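Local structure of alpha-fucosidase (Bifidobacterium bifidum, 2EAB) at residues 857-871 with 883-897. The protein probably hydrolyses alpha-1,2-L-fucosidic linkages in glycans, this chain being the calcium-binding catalytic portion of a longer, probably membrane-bound enzyme. Residues are numbered along the deposited sequence; the frame is centred on the assembly and turned at random.
Sequences QNYEVKNGDTAVNAK and VFDTTAGTTYTITKK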
ATOM      1  N   GLN A 857     -13.085 -23.162 -23.284  1.00 10.41           N
ATOM      2  CA  GLN A 857     -13.534 -24.354 -24.004  1.00 10.90           C
ATOM      3  C   GLN A 857     -12.950 -24.443 -25.419  1.00 11.00           C
ATOM      4  O   GLN A 857     -12.968 -25.509 -26.040  1.00 11.50           O
ATOM      5  CB  GLN A 857     -15.069 -24.423 -24.047  1.00 11.25           C
ATOM      6  CG  GLN A 857     -15.749 -23.445 -25.008  1.00 11.89           C
ATOM      7  CD  GLN A 857     -15.983 -22.053 -24.422  1.00 12.23           C
ATOM      8  OE1 GLN A 857     -15.415 -21.687 -23.387  1.00 12.13           O
ATOM      9  NE2 GLN A 857     -16.813 -21.267 -25.094  1.00 13.19           N
ATOM     10  N   ASN A 858     -12.433 -23.322 -25.917  1.00 10.97           N
ATOM     11  CA  ASN A 858     -11.836 -23.243 -27.248  1.00 11.18           C
ATOM     12  C   ASN A 858     -10.327 -23.503 -27.264  1.00 11.17           C
ATOM     13  O   ASN A 858      -9.690 -23.427 -28.320  1.00 11.55           O
ATOM     14  CB  ASN A 858     -12.123 -21.870 -27.857  1.00 11.31           C
ATOM     15  CG  ASN A 858     -13.608 -21.591 -28.006  1.00 11.65           C
ATOM     16  OD1 ASN A 858     -14.113 -20.579 -27.514  1.00 12.66           O
ATOM     17  ND2 ASN A 858     -14.317 -22.489 -28.684  1.00 11.68           N
ATOM     18  N   TYR A 859      -9.765 -23.812 -26.098  1.00 11.05           N
ATOM     19  CA  TYR A 859      -8.320 -23.935 -25.930  1.00 11.23           C
ATOM     20  C   TYR A 859      -7.909 -25.328 -25.473  1.00 11.56           C
ATOM     21  O   TYR A 859      -8.742 -26.126 -25.040  1.00 11.98           O
ATOM     22  CB  TYR A 859      -7.806 -22.887 -24.927  1.00 11.20           C
ATOM     23  CG  TYR A 859      -7.977 -21.449 -25.369  1.00 11.02           C
ATOM     24  CD1 TYR A 859      -6.886 -20.688 -25.789  1.00 10.88           C
ATOM     25  CD2 TYR A 859      -9.232 -20.846 -25.362  1.00 10.18           C
ATOM     26  CE1 TYR A 859      -7.041 -19.360 -26.190  1.00 11.02           C
ATOM     27  CE2 TYR A 859      -9.402 -19.527 -25.765  1.00 10.90           C
ATOM     28  CZ  TYR A 859      -8.306 -18.792 -26.180  1.00 10.91           C
ATOM     29  OH  TYR A 859      -8.481 -17.485 -26.576  1.00 11.67           O
ATOM     30  N   GLU A 860      -6.611 -25.601 -25.568  1.00 12.15           N
ATOM     31  CA  GLU A 860      -6.035 -26.859 -25.109  1.00 12.55           C
ATOM     32  C   GLU A 860      -4.724 -26.602 -24.375  1.00 12.34           C
ATOM     33  O   GLU A 860      -4.091 -25.557 -24.566  1.00 12.47           O
ATOM     34  CB  GLU A 860      -5.821 -27.823 -26.280  1.00 12.68           C
ATOM     35  CG  GLU A 860      -4.904 -27.286 -27.365  1.00 13.62           C
ATOM     36  CD  GLU A 860      -4.828 -28.181 -28.588  1.00 14.31           C
ATOM     37  OE1 GLU A 860      -5.521 -29.223 -28.624  1.00 16.92           O
ATOM     38  OE2 GLU A 860      -4.074 -27.833 -29.516  1.00 16.24           O
ATOM     39  N   VAL A 861      -4.327 -27.563 -23.546  1.00 12.44           N
ATOM     40  CA  VAL A 861      -3.192 -27.408 -22.637  1.00 12.79           C
ATOM     41  C   VAL A 861      -2.058 -28.357 -23.013  1.00 13.15           C
ATOM     42  O   VAL A 861      -2.283 -29.549 -23.261  1.00 12.93           O
ATOM     43  CB  VAL A 861      -3.612 -27.668 -21.167  1.00 12.80           C
ATOM     44  CG1 VAL A 861      -2.461 -27.367 -20.205  1.00 12.70           C
ATOM     45  CG2 VAL A 861      -4.840 -26.840 -20.796  1.00 13.31           C
ATOM     46  N   LYS A 862      -0.842 -27.820 -23.053  1.00 13.63           N
ATOM     47  CA  LYS A 862       0.347 -28.616 -23.315  1.00 14.69           C
ATOM     48  C   LYS A 862       1.436 -28.356 -22.281  1.00 15.11           C
ATOM     49  O   LYS A 862       1.517 -27.273 -21.693  1.00 14.45           O
ATOM     50  CB  LYS A 862       0.883 -28.352 -24.726  1.00 14.64           C
ATOM     51  CG  LYS A 862      -0.051 -28.809 -25.846  1.00 15.47           C
ATOM     52  CD  LYS A 862       0.534 -28.516 -27.217  1.00 15.82           C
ATOM     53  CE  LYS A 862      -0.493 -28.742 -28.319  1.00 18.41           C
ATOM     54  NZ  LYS A 862       0.068 -28.462 -29.673  1.00 20.10           N
ATOM     55  N   ASN A 863       2.250 -29.378 -22.047  1.00 15.95           N
ATOM     56  CA  ASN A 863       3.491 -29.250 -21.306  1.00 17.06           C
ATOM     57  C   ASN A 863       4.602 -29.453 -22.327  1.00 17.69           C
ATOM     58  O   ASN A 863       4.976 -30.590 -22.638  1.00 17.97           O
ATOM     59  CB  ASN A 863       3.558 -30.287 -20.178  1.00 17.29           C
ATOM     60  CG  ASN A 863       4.904 -30.303 -19.465  1.00 17.91           C
ATOM     61  OD1 ASN A 863       5.757 -29.440 -19.682  1.00 19.03           O
ATOM     62  ND2 ASN A 863       5.097 -31.296 -18.606  1.00 19.89           N
ATOM     63  N   GLY A 864       5.103 -28.346 -22.868  1.00 18.35           N
ATOM     64  CA  GLY A 864       6.012 -28.394 -24.009  1.00 19.33           C
ATOM     65  C   GLY A 864       5.276 -28.946 -25.216  1.00 20.01           C
ATOM     66  O   GLY A 864       4.299 -28.353 -25.679  1.00 20.30           O
ATOM     67  N   ASP A 865       5.734 -30.097 -25.709  1.00 20.62           N
ATOM     68  CA  ASP A 865       5.099 -30.770 -26.844  1.00 21.17           C
ATOM     69  C   ASP A 865       4.078 -31.817 -26.391  1.00 21.11           C
ATOM     70  O   ASP A 865       3.316 -32.343 -27.207  1.00 21.41           O
ATOM     71  CB  ASP A 865       6.156 -31.427 -27.744  1.00 21.56           C
ATOM     72  CG  ASP A 865       7.156 -30.428 -28.313  1.00 22.94           C
ATOM     73  OD1 ASP A 865       6.808 -29.239 -28.482  1.00 24.42           O
ATOM     74  OD2 ASP A 865       8.299 -30.843 -28.604  1.00 24.98           O
ATOM     75  N   THR A 866       4.065 -32.108 -25.092  1.00 20.88           N
ATOM     76  CA  THR A 866       3.216 -33.160 -24.532  1.00 20.72           C
ATOM     77  C   THR A 866       1.819 -32.640 -24.190  1.00 20.30           C
ATOM     78  O   THR A 866       1.673 -31.652 -23.464  1.00 20.18           O
ATOM     79  CB  THR A 866       3.866 -33.797 -23.277  1.00 20.85           C
ATOM     80  OG1 THR A 866       5.200 -34.219 -23.588  1.00 22.01           O
ATOM     81  CG2 THR A 866       3.066 -35.001 -22.791  1.00 21.18           C
ATOM     82  N   ALA A 867       0.797 -33.311 -24.719  1.00 19.80           N
ATOM     83  CA  ALA A 867      -0.591 -32.980 -24.412  1.00 19.37           C
ATOM     84  C   ALA A 867      -0.893 -33.254 -22.943  1.00 19.08           C
ATOM     85  O   ALA A 867      -0.472 -34.272 -22.390  1.00 19.22           O
ATOM     86  CB  ALA A 867      -1.541 -33.763 -25.310  1.00 19.44           C
ATOM     87  N   VAL A 868      -1.610 -32.327 -22.318  1.00 18.52           N
ATOM     88  CA  VAL A 868      -1.994 -32.446 -20.920  1.00 18.13           C
ATOM     89  C   VAL A 868      -3.481 -32.752 -20.854  1.00 17.95           C
ATOM     90  O   VAL A 868      -4.282 -32.086 -21.510  1.00 18.14           O
ATOM     91  CB  VAL A 868      -1.672 -31.140 -20.145  1.00 18.12           C
ATOM     92  CG1 VAL A 868      -2.307 -31.134 -18.760  1.00 18.26           C
ATOM     93  CG2 VAL A 868      -0.167 -30.941 -20.046  1.00 18.31           C
ATOM     94  N   ASN A 869      -3.846 -33.770 -20.076  1.00 17.69           N
ATOM     95  CA  ASN A 869      -5.245 -34.065 -19.830  1.00 17.64           C
ATOM     96  C   ASN A 869      -5.877 -32.876 -19.120  1.00 17.24           C
ATOM     97  O   ASN A 869      -5.440 -32.488 -18.032  1.00 17.34           O
ATOM     98  CB  ASN A 869      -5.402 -35.339 -18.993  1.00 17.81           C
ATOM     99  CG  ASN A 869      -6.853 -35.760 -18.841  1.00 18.64           C
ATOM    100  OD1 ASN A 869      -7.477 -35.517 -17.807  1.00 19.97           O
ATOM    101  ND2 ASN A 869      -7.401 -36.379 -19.879  1.00 20.33           N
ATOM    102  N   ALA A 870      -6.871 -32.273 -19.765  1.00 16.92           N
ATOM    103  CA  ALA A 870      -7.592 -31.139 -19.195  1.00 16.42           C
ATOM    104  C   ALA A 870      -9.085 -31.283 -19.435  1.00 16.03           C
ATOM    105  O   ALA A 870      -9.539 -31.383 -20.582  1.00 16.77           O
ATOM    106  CB  ALA A 870      -7.080 -29.822 -19.761  1.00 16.60           C
ATOM    107  N   LYS A 871      -9.833 -31.310 -18.339  1.00 15.40           N
ATOM    108  CA  LYS A 871     -11.286 -31.392 -18.381  1.00 15.16           C
ATOM    109  C   LYS A 871     -11.865 -29.999 -18.580  1.00 14.29           C
ATOM    110  O   LYS A 871     -11.328 -29.011 -18.072  1.00 13.94           O
ATOM    111  CB  LYS A 871     -11.825 -32.003 -17.082  1.00 15.78           C
ATOM    112  CG  LYS A 871     -11.291 -33.400 -16.760  1.00 18.11           C
ATOM    113  CD  LYS A 871     -11.827 -34.460 -17.713  1.00 21.44           C
ATOM    114  CE  LYS A 871     -11.098 -35.780 -17.524  1.00 22.96           C
ATOM    115  NZ  LYS A 871     -11.479 -36.774 -18.563  1.00 24.43           N
ATOM    116  N   VAL A 883      -9.592 -27.569 -16.459  1.00  8.63           N
ATOM    117  CA  VAL A 883      -9.159 -28.084 -15.168  1.00  9.00           C
ATOM    118  C   VAL A 883      -8.139 -29.190 -15.385  1.00  9.11           C
ATOM    119  O   VAL A 883      -8.418 -30.171 -16.082  1.00  9.42           O
ATOM    120  CB  VAL A 883     -10.355 -28.619 -14.339  1.00  9.15           C
ATOM    121  CG1 VAL A 883      -9.886 -29.179 -13.000  1.00  9.90           C
ATOM    122  CG2 VAL A 883     -11.389 -27.519 -14.119  1.00  9.98           C
ATOM    123  N   PHE A 884      -6.963 -29.041 -14.785  1.00  8.88           N
ATOM    124  CA  PHE A 884      -5.895 -30.019 -14.960  1.00  8.92           C
ATOM    125  C   PHE A 884      -4.959 -30.078 -13.771  1.00  8.82           C
ATOM    126  O   PHE A 884      -4.800 -29.097 -13.040  1.00  8.71           O
ATOM    127  CB  PHE A 884      -5.124 -29.794 -16.276  1.00  8.93           C
ATOM    128  CG  PHE A 884      -4.584 -28.393 -16.464  1.00  9.00           C
ATOM    129  CD1 PHE A 884      -3.240 -28.113 -16.221  1.00  8.76           C
ATOM    130  CD2 PHE A 884      -5.404 -27.365 -16.928  1.00  8.77           C
ATOM    131  CE1 PHE A 884      -2.728 -26.826 -16.422  1.00  9.51           C
ATOM    132  CE2 PHE A 884      -4.903 -26.078 -17.121  1.00  9.63           C
ATOM    133  CZ  PHE A 884      -3.565 -25.810 -16.874  1.00  9.35           C
ATOM    134  N   ASP A 885      -4.363 -31.247 -13.568  1.00  8.55           N
ATOM    135  CA  ASP A 885      -3.317 -31.417 -12.571  1.00  8.53           C
ATOM    136  C   ASP A 885      -2.079 -30.654 -12.987  1.00  8.49           C
ATOM    137  O   ASP A 885      -1.803 -30.500 -14.172  1.00  8.53           O
ATOM    138  CB  ASP A 885      -2.940 -32.893 -12.429  1.00  8.69           C
ATOM    139  CG  ASP A 885      -4.059 -33.738 -11.851  1.00  9.42           C
ATOM    140  OD1 ASP A 885      -4.979 -33.195 -11.204  1.00 11.08           O
ATOM    141  OD2 ASP A 885      -4.010 -34.969 -12.048  1.00 10.86           O
ATOM    142  N   THR A 886      -1.326 -30.183 -11.999  1.00  8.50           N
ATOM    143  CA  THR A 886      -0.024 -29.598 -12.273  1.00  8.48           C
ATOM    144  C   THR A 886       1.034 -30.161 -11.339  1.00  8.84           C
ATOM    145  O   THR A 886       0.728 -30.797 -10.325  1.00  9.15           O
ATOM    146  CB  THR A 886      -0.010 -28.053 -12.137  1.00  8.49           C
ATOM    147  OG1 THR A 886      -0.062 -27.690 -10.755  1.00  7.92           O
ATOM    148  CG2 THR A 886      -1.146 -27.396 -12.906  1.00  8.39           C
ATOM    149  N   THR A 887       2.285 -29.908 -11.704  1.00  9.35           N
ATOM    150  CA  THR A 887       3.428 -30.257 -10.882  1.00  9.98           C
ATOM    151  C   THR A 887       4.273 -29.013 -10.685  1.00  9.63           C
ATOM    152  O   THR A 887       4.530 -28.275 -11.641  1.00  9.35           O
ATOM    153  CB  THR A 887       4.276 -31.348 -11.541  1.00 10.27           C
ATOM    154  OG1 THR A 887       4.736 -30.899 -12.819  1.00 14.94           O
ATOM    155  CG2 THR A 887       3.452 -32.592 -11.721  1.00  9.26           C
ATOM    156  N   ALA A 888       4.691 -28.784  -9.444  1.00  9.74           N
ATOM    157  CA  ALA A 888       5.512 -27.625  -9.102  1.00  9.81           C
ATOM    158  C   ALA A 888       6.757 -27.566  -9.977  1.00 10.27           C
ATOM    159  O   ALA A 888       7.474 -28.569 -10.117  1.00 10.56           O
ATOM    160  CB  ALA A 888       5.896 -27.669  -7.633  1.00 10.04           C
ATOM    161  N   GLY A 889       6.999 -26.402 -10.576  1.00 10.08           N
ATOM    162  CA  GLY A 889       8.156 -26.183 -11.441  1.00 10.62           C
ATOM    163  C   GLY A 889       7.848 -26.253 -12.925  1.00 10.98           C
ATOM    164  O   GLY A 889       8.679 -25.870 -13.752  1.00 11.46           O
ATOM    165  N   THR A 890       6.651 -26.725 -13.266  1.00 10.79           N
ATOM    166  CA  THR A 890       6.269 -26.923 -14.665  1.00 10.73           C
ATOM    167  C   THR A 890       5.441 -25.756 -15.205  1.00 10.63           C
ATOM    168  O   THR A 890       4.572 -25.223 -14.508  1.00 10.52           O
ATOM    169  CB  THR A 890       5.522 -28.267 -14.852  1.00 10.84           C
ATOM    170  OG1 THR A 890       6.339 -29.336 -14.355  1.00 11.85           O
ATOM    171  CG2 THR A 890       5.212 -28.534 -16.321  1.00 11.02           C
ATOM    172  N   THR A 891       5.742 -25.354 -16.438  1.00 10.56           N
ATOM    173  CA  THR A 891       4.967 -24.351 -17.154  1.00 10.77           C
ATOM    174  C   THR A 891       4.084 -25.016 -18.209  1.00 11.00           C
ATOM    175  O   THR A 891       4.545 -25.835 -19.016  1.00 11.51           O
ATOM    176  CB  THR A 891       5.875 -23.270 -17.792  1.00 10.82           C
ATOM    177  OG1 THR A 891       6.563 -22.561 -16.757  1.00 10.97           O
ATOM    178  CG2 THR A 891       5.062 -22.272 -18.605  1.00 11.05           C
ATOM    179  N   TYR A 892       2.809 -24.645 -18.184  1.00 10.99           N
ATOM    180  CA  TYR A 892       1.800 -25.174 -19.094  1.00 11.20           C
ATOM    181  C   TYR A 892       1.427 -24.101 -20.092  1.00 11.58           C
ATOM    182  O   TYR A 892       1.241 -22.936 -19.725  1.00 12.37           O
ATOM    183  CB  TYR A 892       0.578 -25.651 -18.299  1.00 11.37           C
ATOM    184  CG  TYR A 892       0.979 -26.692 -17.291  1.00 10.70           C
ATOM    185  CD1 TYR A 892       0.948 -28.047 -17.618  1.00 10.79           C
ATOM    186  CD2 TYR A 892       1.460 -26.324 -16.036  1.00 10.44           C
ATOM    187  CE1 TYR A 892       1.355 -29.008 -16.709  1.00 10.92           C
ATOM    188  CE2 TYR A 892       1.873 -27.276 -15.124  1.00 11.31           C
ATOM    189  CZ  TYR A 892       1.815 -28.616 -15.464  1.00 11.20           C
ATOM    190  OH  TYR A 892       2.231 -29.557 -14.559  1.00 11.68           O
ATOM    191  N   THR A 893       1.348 -24.492 -21.357  1.00 11.58           N
ATOM    192  CA  THR A 893       1.039 -23.557 -22.421  1.00 11.82           C
ATOM    193  C   THR A 893      -0.366 -23.832 -22.948  1.00 11.51           C
ATOM    194  O   THR A 893      -0.696 -24.968 -23.310  1.00 11.76           O
ATOM    195  CB  THR A 893       2.092 -23.626 -23.550  1.00 12.07           C
ATOM    196  OG1 THR A 893       3.400 -23.436 -22.993  1.00 13.35           O
ATOM    197  CG2 THR A 893       1.844 -22.556 -24.597  1.00 13.22           C
ATOM    198  N   ILE A 894      -1.184 -22.785 -22.974  1.00 10.95           N
ATOM    199  CA  ILE A 894      -2.585 -22.889 -23.366  1.00 10.79           C
ATOM    200  C   ILE A 894      -2.808 -22.086 -24.636  1.00 10.87           C
ATOM    201  O   ILE A 894      -2.521 -20.888 -24.680  1.00 10.87           O
ATOM    202  CB  ILE A 894      -3.526 -22.404 -22.237  1.00 10.66           C
ATOM    203  CG1 ILE A 894      -3.196 -23.121 -20.921  1.00 10.81           C
ATOM    204  CG2 ILE A 894      -4.981 -22.623 -22.624  1.00 10.45           C
ATOM    205  CD1 ILE A 894      -3.934 -22.580 -19.708  1.00 10.80           C
ATOM    206  N   THR A 895      -3.303 -22.765 -25.671  1.00 11.52           N
ATOM    207  CA  THR A 895      -3.459 -22.173 -27.000  1.00 12.04           C
ATOM    208  C   THR A 895      -4.789 -22.591 -27.621  1.00 12.55           C
ATOM    209  O   THR A 895      -5.383 -23.579 -27.202  1.00 12.37           O
ATOM    210  CB  THR A 895      -2.322 -22.619 -27.943  1.00 12.17           C
ATOM    211  OG1 THR A 895      -2.191 -24.045 -27.881  1.00 12.25           O
ATOM    212  CG2 THR A 895      -0.999 -21.965 -27.554  1.00 12.35           C
ATOM    213  N   LYS A 896      -5.246 -21.832 -28.617  1.00 13.30           N
ATOM    214  CA  LYS A 896      -6.480 -22.155 -29.338  1.00 15.04           C
ATOM    215  C   LYS A 896      -6.381 -23.506 -30.029  1.00 15.18           C
ATOM    216  O   LYS A 896      -5.370 -23.810 -30.671  1.00 15.43           O
ATOM    217  CB  LYS A 896      -6.771 -21.117 -30.416  1.00 15.09           C
ATOM    218  CG  LYS A 896      -7.234 -19.762 -29.934  1.00 16.48           C
ATOM    219  CD  LYS A 896      -7.607 -18.876 -31.125  1.00 16.97           C
ATOM    220  CE  LYS A 896      -6.434 -18.643 -32.081  1.00 19.19           C
ATOM    221  NZ  LYS A 896      -5.288 -17.922 -31.449  1.00 18.20           N
ATOM    222  N   LYS A 897      -7.438 -24.304 -29.913  1.00 15.58           N
ATOM    223  CA  LYS A 897      -7.543 -25.542 -30.683  1.00 16.20           C
ATOM    224  C   LYS A 897      -7.702 -25.225 -32.169  1.00 16.27           C
ATOM    225  O   LYS A 897      -8.332 -24.232 -32.539  1.00 16.65           O
ATOM    226  CB  LYS A 897      -8.724 -26.381 -30.206  1.00 16.49           C
ATOM    227  CG  LYS A 897      -8.540 -26.996 -28.829  1.00 17.41           C
ATOM    228  CD  LYS A 897      -9.737 -27.850 -28.433  1.00 19.84           C
ATOM    229  CE  LYS A 897     -10.973 -27.000 -28.180  1.00 20.86           C
ATOM    230  NZ  LYS A 897     -12.191 -27.838 -28.005  1.00 22.09           N
TER
HETATM  231  O   HOH W   1     -12.762 -28.121 -25.283  1.00 43.99           O
HETATM  232  O   HOH W   2     -10.816 -23.243 -31.103  1.00 30.26           O
HETATM  233  O   HOH W   3      -3.273 -25.282 -29.972  1.00 17.13           O
HETATM  234  O   HOH W   4       4.728 -25.599 -21.794  1.00 15.33           O
HETATM  235  O   HOH W   5      -4.656 -33.354 -15.595  1.00 13.90           O
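Glu860 and Lys862 pair with Thr895 and Thr893 through four backbone hydrogen bonds, the shortest 2.8 Å (Thr893 N to Lys862 O), which with a strand angle of 152° defines an antiparallel ladder. The longest of the four, from Thr895 N to Glu860 O, measures 3.1 Å. Lys871 and Val883 form a second antiparallel pair in a different sheet, with the register shifted by one.

Apolar packing bridges these sheets. Val861 CG1 sits 3.9 Å from the Phe884 ring centroid, 15° off the normal, a CH-pi contact over one face. Phe884 reaches it with CG between its backbone N and carbonyl carbon (chi1 54°). Val868 divides its branches: CG1 meets Phe884 CB, while CG2 lies at the edge of the Tyr892 ring, 3.9 Å from CD1.

Polar contacts finish the margins. Lys897 N donates to Asn858 O at 2.9 Å, nearly straight, and Lys897 NZ bonds weakly to Gln857 O, with a water linking the same two atoms. Another water joins Glu860 OE2, Thr895 OG1 and Lys896 O.

In this C-terminal family 95 region, backbone bonding thus fixes each ladder's register, whereas the valine-aromatic cluster, with Leu839 also against Phe884, joins the two sheets as in a beta-sandwich.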